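Local structure of 4-alpha-glucanotransferase (Corynebacterium glutamicum, 5B68) at residues 197-202 / 371-376; 449-454 / 501-506. The protein is an amylomaltase, or disproportionating enzyme, of the 4-alpha-glucanotransferase family, with a TIM-barrel domain and an N-terminal beta-sandwich domain. All blocks are in the same frame, centred on the assembly; numbering follows the deposited sequence.

Interaction 1. Residues 197-202 / 371-376; sequences DFNDLG and QKRAVD
Gly202 and Arg373 carry the contact between helix 198-209 and the end of helix 349-376, their CA atoms only 5.6 Å apart. Along 197-202, Asp197 is the N-cap, and with Asp200 it forms a capping box: Asp200 N reaches Asp197 OD1 at 3.0 Å, nearly straight (169°), and Asp197 N in turn donates to Asp200 OD2. Salt bridges from both carboxylates to Arg249 hold this turn in place. Phe198 turns instead to the preceding turns of helix 349-376, around Cys363 and Leu367. At Asn199, CG stands anti to the backbone N (chi1 -174°), which brings OD1 to the edge of the Arg373 guanidinium; the 4.5 Å between OD1 and Arg373 NH1 is long, and ND2 is bonded to Asp252. The Asn199 carbonyl is linked by water: water 1 donates to Asn199 O at 3.0 Å and accepts from Arg373 NH1 at 2.7 Å. Gly202 has no side chain, and the Arg373 chain, bent at chi2 and chi3, lays one guanidinium face over its carbonyl carbon, with Arg373 NE 3.9 Å from Gly202 C. No direct hydrogen bond spans the segments, so the chemistry is that of a partly solvated seam: close backbone approach at a glycine, a guanidinium resting on a peptide group, and one water joining the charged group to a helix carbonyl.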
loop_
_atom_site.group_PDB
_atom_site.type_symbol
_atom_site.label_atom_id
_atom_site.label_comp_id
_atom_site.label_asym_id
_atom_site.label_seq_id
_atom_site.Cartn_x
_atom_site.Cartn_y
_atom_site.Cartn_z
ATOM N N ASP A 197 -10.913 16.420 -0.041
ATOM C CA ASP A 197 -9.580 16.970 0.191
ATOM C C ASP A 197 -9.166 16.722 1.629
ATOM O O ASP A 197 -9.889 16.012 2.370
ATOM C CB ASP A 197 -9.564 18.460 -0.244
ATOM C CG ASP A 197 -10.526 19.354 0.554
ATOM O OD1 ASP A 197 -10.692 19.142 1.779
ATOM O OD2 ASP A 197 -11.109 20.309 -0.018
ATOM N N PHE A 198 -8.004 17.231 2.038
ATOM C CA PHE A 198 -7.494 16.913 3.421
ATOM C C PHE A 198 -8.414 17.499 4.491
ATOM O O PHE A 198 -8.487 16.999 5.615
ATOM C CB PHE A 198 -6.042 17.455 3.681
ATOM C CG PHE A 198 -5.006 16.880 2.727
ATOM C CD1 PHE A 198 -4.770 15.526 2.676
ATOM C CD2 PHE A 198 -4.204 17.718 1.979
ATOM C CE1 PHE A 198 -3.775 15.000 1.863
ATOM C CE2 PHE A 198 -3.200 17.207 1.170
ATOM C CZ PHE A 198 -3.025 15.837 1.073
ATOM N N ASN A 199 -9.065 18.634 4.200
ATOM C CA ASN A 199 -10.011 19.172 5.139
ATOM C C ASN A 199 -11.158 18.238 5.349
ATOM O O ASN A 199 -11.522 17.914 6.479
ATOM C CB ASN A 199 -10.513 20.554 4.666
ATOM C CG ASN A 199 -11.401 21.236 5.685
ATOM O OD1 ASN A 199 -12.487 20.769 5.979
ATOM N ND2 ASN A 199 -10.932 22.345 6.229
ATOM N N ASP A 200 -11.701 17.778 4.227
ATOM C CA ASP A 200 -12.741 16.774 4.269
ATOM C C ASP A 200 -12.371 15.512 5.039
ATOM O O ASP A 200 -13.218 14.929 5.712
ATOM C CB ASP A 200 -13.238 16.372 2.882
ATOM C CG ASP A 200 -13.765 17.563 2.072
ATOM O OD1 ASP A 200 -14.560 18.301 2.618
ATOM O OD2 ASP A 200 -13.412 17.708 0.865
ATOM N N LEU A 201 -11.128 15.079 4.880
ATOM C CA LEU A 201 -10.582 13.918 5.621
ATOM C C LEU A 201 -10.746 14.101 7.116
ATOM O O LEU A 201 -11.270 13.217 7.865
ATOM C CB LEU A 201 -9.116 13.684 5.242
ATOM C CG LEU A 201 -8.373 12.546 5.951
ATOM C CD1 LEU A 201 -9.070 11.254 5.640
ATOM C CD2 LEU A 201 -6.936 12.526 5.491
ATOM N N GLY A 202 -10.247 15.214 7.618
ATOM C CA GLY A 202 -10.337 15.486 9.036
ATOM C C GLY A 202 -11.773 15.706 9.555
ATOM O O GLY A 202 -12.126 15.237 10.620
ATOM N N GLN A 371 -5.188 14.312 11.008
ATOM C CA GLN A 371 -4.975 13.289 12.026
ATOM C C GLN A 371 -5.231 13.866 13.404
ATOM O O GLN A 371 -5.757 13.215 14.256
ATOM C CB GLN A 371 -3.574 12.671 11.945
ATOM C CG GLN A 371 -3.201 11.799 13.129
ATOM C CD GLN A 371 -3.910 10.466 13.135
ATOM O OE1 GLN A 371 -4.843 10.262 12.402
ATOM N NE2 GLN A 371 -3.479 9.577 13.985
ATOM N N LYS A 372 -4.826 15.101 13.610
ATOM C CA LYS A 372 -5.064 15.730 14.900
ATOM C C LYS A 372 -6.555 15.874 15.182
ATOM O O LYS A 372 -7.007 15.667 16.268
ATOM C CB LYS A 372 -4.399 17.097 14.955
ATOM C CG LYS A 372 -4.475 17.791 16.290
ATOM C CD LYS A 372 -3.628 19.045 16.280
ATOM C CE LYS A 372 -3.447 19.598 17.670
ATOM N NZ LYS A 372 -4.751 19.904 18.282
ATOM N N ARG A 373 -7.301 16.215 14.153
ATOM C CA ARG A 373 -8.728 16.331 14.286
ATOM C C ARG A 373 -9.352 15.009 14.649
ATOM O O ARG A 373 -10.204 14.930 15.498
ATOM C CB ARG A 373 -9.297 16.720 12.950
ATOM C CG ARG A 373 -9.439 18.196 12.746
ATOM C CD ARG A 373 -10.908 18.513 12.819
ATOM N NE ARG A 373 -11.444 19.015 11.576
ATOM C CZ ARG A 373 -12.729 19.304 11.420
ATOM N NH1 ARG A 373 -13.172 19.776 10.280
ATOM N NH2 ARG A 373 -13.563 19.113 12.427
ATOM N N ALA A 374 -8.900 13.967 13.974
ATOM C CA ALA A 374 -9.430 12.635 14.238
ATOM C C ALA A 374 -9.187 12.198 15.673
ATOM O O ALA A 374 -10.058 11.684 16.355
ATOM C CB ALA A 374 -8.855 11.639 13.271
ATOM N N VAL A 375 -7.970 12.392 16.158
ATOM C CA VAL A 375 -7.620 11.940 17.453
ATOM C C VAL A 375 -8.272 12.848 18.531
ATOM O O VAL A 375 -8.688 12.367 19.567
ATOM C CB VAL A 375 -6.098 11.994 17.614
ATOM C CG1 VAL A 375 -5.696 11.771 19.073
ATOM C CG2 VAL A 375 -5.470 10.902 16.770
ATOM N N ASP A 376 -8.354 14.146 18.284
ATOM C CA ASP A 376 -9.011 15.054 19.259
ATOM C C ASP A 376 -10.526 14.798 19.341
ATOM O O ASP A 376 -11.153 15.093 20.361
ATOM C CB ASP A 376 -8.739 16.502 18.911
ATOM C CG ASP A 376 -7.287 16.958 19.227
ATOM O OD1 ASP A 376 -6.509 16.268 19.929
ATOM O OD2 ASP A 376 -6.946 18.046 18.695
HETATM O O HOH W 1 -10.818 19.488 8.925
#

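Interaction 2. Residues 449-454 / 501-506; sequences TVLRHS and AGAVVI. With SO4 (sulfate ion), chain F.
The last turn of helix 441-452 faces the loop into strand 504-507, Leu451 and Ala501 being the nearest pair with CA atoms 6.4 Å apart, while Gly502, at a positive phi of 63°, closes helix 487-500 in a Schellman motif. Leu451 makes the apolar contact by itself and uses two parts of its side chain. Its CB lies 3.9 Å from Ala501 CB. Farther out, chi1 of -74° puts CG beside the backbone N and anti to the carbonyl carbon, and the CD2 branch runs to Ala503 CB at 3.5 Å, tighter than usual for two carbons. Glu497 of helix 487-500 and Ile457 of strand 456-459 also touch Leu451. Past the helix end, the Ser454 hydroxyl donates back to Val450 O at 3.2 Å, tilted 18° from the carbonyl plane. Water 2 lies 2.8 Å from Ala501 O and more loosely near Ser454 O, a possible but weak bridge between the two backbones. The Arg452 side chain leaves the backbone away from 501-506; its chain, bent at chi3, ends at a sulfate ion, probably from the crystallisation liquor, which it holds through two hydrogen bonds: NH1 to O3 and NH2 to O4, each at 2.9 Å. The sulfur lies in the guanidinium plane, at its edge. No hydrogen bond crosses directly between the segments; small methyl groups against one branched chain hold the buried side by dispersion and exclusion of water, whereas the charge of Arg452 is met by an anion and takes no part between the segments.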
loop_
_atom_site.group_PDB
_atom_site.type_symbol
_atom_site.label_atom_id
_atom_site.label_comp_id
_atom_site.label_asym_id
_atom_site.label_seq_id
_atom_site.Cartn_x
_atom_site.Cartn_y
_atom_site.Cartn_z
ATOM N N THR A 449 6.903 7.940 5.818
ATOM C CA THR A 449 6.007 8.993 5.343
ATOM C C THR A 449 4.513 8.560 5.412
ATOM O O THR A 449 3.673 9.301 5.942
ATOM C CB THR A 449 6.395 9.451 3.969
ATOM O OG1 THR A 449 7.725 10.010 4.045
ATOM C CG2 THR A 449 5.427 10.504 3.472
ATOM N N VAL A 450 4.232 7.342 5.004
ATOM C CA VAL A 450 2.874 6.789 5.037
ATOM C C VAL A 450 2.338 6.777 6.454
ATOM O O VAL A 450 1.192 7.140 6.692
ATOM C CB VAL A 450 2.728 5.399 4.337
ATOM C CG1 VAL A 450 1.331 4.851 4.492
ATOM C CG2 VAL A 450 3.063 5.476 2.885
ATOM N N LEU A 451 3.179 6.406 7.404
ATOM C CA LEU A 451 2.782 6.306 8.794
ATOM C C LEU A 451 2.879 7.585 9.616
ATOM O O LEU A 451 2.461 7.604 10.741
ATOM C CB LEU A 451 3.600 5.217 9.484
ATOM C CG LEU A 451 3.176 3.805 9.102
ATOM C CD1 LEU A 451 4.343 2.853 9.167
ATOM C CD2 LEU A 451 2.036 3.334 9.982
ATOM N N ARG A 452 3.427 8.643 9.049
ATOM C CA ARG A 452 3.750 9.809 9.860
ATOM C C ARG A 452 2.540 10.435 10.530
ATOM O O ARG A 452 2.602 10.838 11.664
ATOM C CB ARG A 452 4.484 10.869 9.048
ATOM C CG ARG A 452 5.177 11.888 9.925
ATOM C CD ARG A 452 6.036 12.807 9.107
ATOM N NE ARG A 452 7.299 12.204 8.742
ATOM C CZ ARG A 452 8.308 11.989 9.576
ATOM N NH1 ARG A 452 9.415 11.451 9.126
ATOM N NH2 ARG A 452 8.216 12.312 10.849
ATOM N N HIS A 453 1.447 10.509 9.795
ATOM C CA HIS A 453 0.243 11.147 10.282
ATOM C C HIS A 453 -0.917 10.178 10.270
ATOM O O HIS A 453 -2.021 10.541 9.984
ATOM C CB HIS A 453 -0.062 12.377 9.465
ATOM C CG HIS A 453 1.071 13.335 9.424
ATOM N ND1 HIS A 453 1.593 13.901 10.559
ATOM C CD2 HIS A 453 1.804 13.806 8.393
ATOM C CE1 HIS A 453 2.590 14.693 10.226
ATOM N NE2 HIS A 453 2.738 14.654 8.918
ATOM N N SER A 454 -0.624 8.925 10.545
ATOM C CA SER A 454 -1.661 7.929 10.584
ATOM C C SER A 454 -1.494 7.055 11.810
ATOM O O SER A 454 -0.438 6.993 12.390
ATOM C CB SER A 454 -1.655 7.104 9.314
ATOM O OG SER A 454 -0.511 6.325 9.252
ATOM N N ALA A 501 5.783 4.362 15.034
ATOM C CA ALA A 501 4.650 5.229 14.811
ATOM C C ALA A 501 3.464 4.884 15.729
ATOM O O ALA A 501 2.482 5.587 15.627
ATOM C CB ALA A 501 4.196 5.132 13.352
ATOM N N GLY A 502 3.556 3.863 16.605
ATOM C CA GLY A 502 2.445 3.427 17.505
ATOM C C GLY A 502 1.230 2.920 16.735
ATOM O O GLY A 502 0.076 3.109 17.134
ATOM N N ALA A 503 1.519 2.332 15.587
ATOM C CA ALA A 503 0.496 1.961 14.606
ATOM C C ALA A 503 0.013 0.531 14.564
ATOM O O ALA A 503 0.700 -0.404 14.915
ATOM C CB ALA A 503 0.983 2.395 13.183
ATOM N N VAL A 504 -1.189 0.385 13.997
ATOM C CA VAL A 504 -1.797 -0.892 13.585
ATOM C C VAL A 504 -1.247 -1.201 12.216
ATOM O O VAL A 504 -1.103 -0.277 11.339
ATOM C CB VAL A 504 -3.326 -0.762 13.500
ATOM C CG1 VAL A 504 -3.959 -1.943 12.836
ATOM C CG2 VAL A 504 -3.883 -0.657 14.901
ATOM N N VAL A 505 -0.997 -2.487 11.980
ATOM C CA VAL A 505 -0.700 -2.969 10.673
ATOM C C VAL A 505 -1.709 -4.038 10.203
ATOM O O VAL A 505 -1.853 -5.079 10.862
ATOM C CB VAL A 505 0.738 -3.546 10.542
ATOM C CG1 VAL A 505 1.022 -3.971 9.125
ATOM C CG2 VAL A 505 1.746 -2.490 10.987
ATOM N N ILE A 506 -2.344 -3.789 9.073
ATOM C CA ILE A 506 -3.248 -4.745 8.471
ATOM C C ILE A 506 -2.724 -5.204 7.116
ATOM O O ILE A 506 -2.361 -4.417 6.292
ATOM C CB ILE A 506 -4.654 -4.159 8.317
ATOM C CG1 ILE A 506 -5.253 -3.911 9.689
ATOM C CG2 ILE A 506 -5.549 -5.072 7.509
ATOM C CD1 ILE A 506 -6.004 -2.611 9.781
HETATM S S SO4 F . 11.974 11.582 11.721
HETATM O O1 SO4 F . 13.135 12.509 11.752
HETATM O O2 SO4 F . 12.097 10.565 12.775
HETATM O O3 SO4 F . 11.959 10.954 10.352
HETATM O O4 SO4 F . 10.786 12.345 12.084
HETATM O O HOH W 2 -0.077 6.708 15.810
#

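In the fold
Interaction 1 closes along the chain before interaction 2 opens, and their centres lie 15 Å apart within the TIM-barrel domain. The helices involved, 198-209, 349-376, 441-452 and 487-500 (whose end supplies Ala501), each come before one strand of the parallel sheet: 215-218, 382-387, 456-459 and 504-507. Those strands are consecutive neighbours, so the two contacts follow each other around the outer helical layer. They also touch: Gln371 CB lies 3.3 Å from His453 O, and the Gln371 amide bonds to the backbone of Ile383 in strand 382-387. Helix 349-376 therefore joins them, so that both contacts belong to the layer of helices and connecting loops around the barrel.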